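Local coordinates for maternal protein tudor (Drosophila melanogaster, PDB 4Q5W), which probably acts in the germline piRNA pathway and, through its Tudor domains, recognises methylated arginines of the Piwi protein Aubergine, at residues Arg67-Leu72 / Gln76-Leu81. Sequence-based numbering, arbitrary orientation. Where two conformers were deposited one is given.
Sequences RILEVL and QYKVIL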
loop_
_atom_site.group_PDB
_atom_site.type_symbol
_atom_site.label_atom_id
_atom_site.label_comp_id
_atom_site.label_asym_id
_atom_site.label_seq_id
_atom_site.Cartn_x
_atom_site.Cartn_y
_atom_site.Cartn_z
ATOM N N ARG A 67 2.554 3.137 12.308
ATOM C CA ARG A 67 3.839 3.683 12.719
ATOM C C ARG A 67 3.800 5.190 12.503
ATOM O O ARG A 67 3.313 5.668 11.478
ATOM C CB ARG A 67 5.004 3.066 11.930
ATOM C CG ARG A 67 6.364 3.657 12.278
ATOM C CD ARG A 67 7.527 2.824 11.730
ATOM N NE ARG A 67 7.300 2.403 10.348
ATOM C CZ ARG A 67 7.579 3.150 9.285
ATOM N NH1 ARG A 67 7.348 2.681 8.063
ATOM N NH2 ARG A 67 8.097 4.363 9.438
ATOM N N ILE A 68 4.299 5.937 13.478
ATOM C CA ILE A 68 4.287 7.390 13.398
ATOM C C ILE A 68 5.295 7.886 12.369
ATOM O O ILE A 68 6.490 7.598 12.468
ATOM C CB ILE A 68 4.610 8.031 14.764
ATOM C CG1 ILE A 68 3.657 7.504 15.844
ATOM C CG2 ILE A 68 4.532 9.546 14.676
ATOM C CD1 ILE A 68 2.203 7.841 15.609
ATOM N N LEU A 69 4.806 8.630 11.385
ATOM C CA LEU A 69 5.673 9.256 10.394
ATOM C C LEU A 69 6.060 10.674 10.811
ATOM O O LEU A 69 7.227 11.064 10.718
ATOM C CB LEU A 69 4.984 9.292 9.036
ATOM C CG LEU A 69 4.770 7.923 8.385
ATOM C CD1 LEU A 69 3.996 8.063 7.093
ATOM C CD2 LEU A 69 6.118 7.255 8.139
ATOM N N GLU A 70 5.074 11.447 11.263
ATOM C CA GLU A 70 5.312 12.831 11.651
ATOM C C GLU A 70 4.483 13.229 12.869
ATOM O O GLU A 70 3.314 12.862 12.985
ATOM C CB GLU A 70 5.004 13.767 10.479
ATOM C CG GLU A 70 5.419 15.212 10.699
ATOM C CD GLU A 70 5.189 16.076 9.475
ATOM O OE1 GLU A 70 4.712 15.546 8.451
ATOM O OE2 GLU A 70 5.480 17.288 9.540
ATOM N N VAL A 71 5.109 13.967 13.776
ATOM C CA VAL A 71 4.412 14.543 14.915
ATOM C C VAL A 71 3.966 15.933 14.474
ATOM O O VAL A 71 4.795 16.815 14.236
ATOM C CB VAL A 71 5.328 14.615 16.149
ATOM C CG1 VAL A 71 4.604 15.252 17.326
ATOM C CG2 VAL A 71 5.800 13.214 16.521
ATOM N N LEU A 72 2.657 16.115 14.335
ATOM C CA LEU A 72 2.106 17.355 13.795
ATOM C C LEU A 72 1.665 18.310 14.893
ATOM O O LEU A 72 1.650 17.958 16.072
ATOM C CB LEU A 72 0.919 17.047 12.881
ATOM C CG LEU A 72 1.236 16.176 11.669
ATOM C CD1 LEU A 72 -0.037 15.777 10.952
ATOM C CD2 LEU A 72 2.171 16.918 10.734
ATOM N N GLN A 76 -1.848 16.195 16.432
ATOM C CA GLN A 76 -2.159 15.238 15.375
ATOM C C GLN A 76 -0.900 14.494 14.956
ATOM O O GLN A 76 0.212 14.932 15.246
ATOM C CB GLN A 76 -2.792 15.948 14.180
ATOM C CG GLN A 76 -4.170 16.517 14.476
ATOM C CD GLN A 76 -4.947 16.834 13.218
ATOM O OE1 GLN A 76 -4.457 17.532 12.332
ATOM N NE2 GLN A 76 -6.163 16.308 13.126
ATOM N N TYR A 77 -1.080 13.364 14.282
ATOM C CA TYR A 77 0.041 12.571 13.792
ATOM C C TYR A 77 -0.248 12.118 12.376
ATOM O O TYR A 77 -1.372 11.728 12.075
ATOM C CB TYR A 77 0.224 11.314 14.644
ATOM C CG TYR A 77 0.465 11.563 16.112
ATOM C CD1 TYR A 77 1.748 11.519 16.637
ATOM C CD2 TYR A 77 -0.592 11.808 16.981
ATOM C CE1 TYR A 77 1.977 11.729 17.978
ATOM C CE2 TYR A 77 -0.372 12.028 18.333
ATOM C CZ TYR A 77 0.917 11.983 18.823
ATOM O OH TYR A 77 1.161 12.180 20.159
ATOM N N LYS A 78 0.763 12.172 11.513
ATOM C CA LYS A 78 0.696 11.465 10.245
ATOM C C LYS A 78 1.286 10.088 10.477
ATOM O O LYS A 78 2.406 9.960 10.976
ATOM C CB LYS A 78 1.481 12.179 9.139
ATOM C CG LYS A 78 1.416 11.421 7.798
ATOM C CD LYS A 78 2.103 12.167 6.668
ATOM C CE LYS A 78 1.874 11.454 5.321
ATOM N NZ LYS A 78 2.647 12.077 4.199
ATOM N N VAL A 79 0.521 9.059 10.136
ATOM C CA VAL A 79 0.947 7.689 10.373
ATOM C C VAL A 79 0.878 6.873 9.091
ATOM O O VAL A 79 0.174 7.244 8.155
ATOM C CB VAL A 79 0.053 7.001 11.419
ATOM C CG1 VAL A 79 0.016 7.816 12.708
ATOM C CG2 VAL A 79 -1.356 6.804 10.869
ATOM N N ILE A 80 1.625 5.772 9.060
ATOM C CA ILE A 80 1.473 4.763 8.015
ATOM C C ILE A 80 0.726 3.559 8.591
ATOM O O ILE A 80 1.000 3.124 9.714
ATOM C CB ILE A 80 2.836 4.328 7.395
ATOM C CG1 ILE A 80 2.629 3.199 6.374
ATOM C CG2 ILE A 80 3.823 3.889 8.458
ATOM C CD1 ILE A 80 3.906 2.820 5.600
ATOM N N LEU A 81 -0.242 3.040 7.840
ATOM C CA LEU A 81 -0.893 1.790 8.219
ATOM C C LEU A 81 -0.001 0.679 7.698
ATOM O O LEU A 81 -0.077 0.304 6.514
ATOM C CB LEU A 81 -2.297 1.694 7.622
ATOM C CG LEU A 81 -3.198 2.927 7.831
ATOM C CD1 LEU A 81 -4.603 2.669 7.305
ATOM C CD2 LEU A 81 -3.240 3.347 9.300
HETATM O O HOH W 1 1.299 16.032 17.562
#
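A beta hairpin interrupted by a classic bulge joins strands 63-71 and 77-81, the two central strands of the four-stranded antiparallel sheet in the Tudor domain of this extended-Tudor module. At the bulge, L69 and E70 both face K78, and K78 O takes both amide hydrogens, L69 N at 2.8 Å and E70 N at 3.1 Å. The first donor lies in the carbonyl plane, while the second is tilted 16° from it. E70 O is bonded in return by K78 N. Before the bulge in strand 63-71, R67 and I80 form a hydrogen-bonded pair through reciprocal N-H...O bonds.

The side chains of I68, V71, Y77 and V79 share one face. I68 CD1 reaches across to V79 CG1 at 3.6 Å and to Y77 CD1 at 3.8 Å: I68 CG1 lies anti to the carbonyl carbon, and a further turn at chi2 (-63°) swings CD1 over to the partner strand. Y77 OH continues past this cluster to a hydrogen bond with A47 N. On the other face, R67 and I80 run side by side; the arginine chain bends at chi3 (44°), and I80 CG2 sits 3.7 Å from R67 NH1, over one guanidinium face near its rim. L69 points toward the partner strand and lays CD1 3.9 Å from I80 CB.

Near the turn, L72 N bonds to Q76 O, which also accepts from a water. The doubled grip on K78 O thus absorbs the extra residue without losing backbone pairing, while I68, Y77 and V79 pack as an apolar cluster on one face and I80 CG2 lies against the R67 guanidinium on the other.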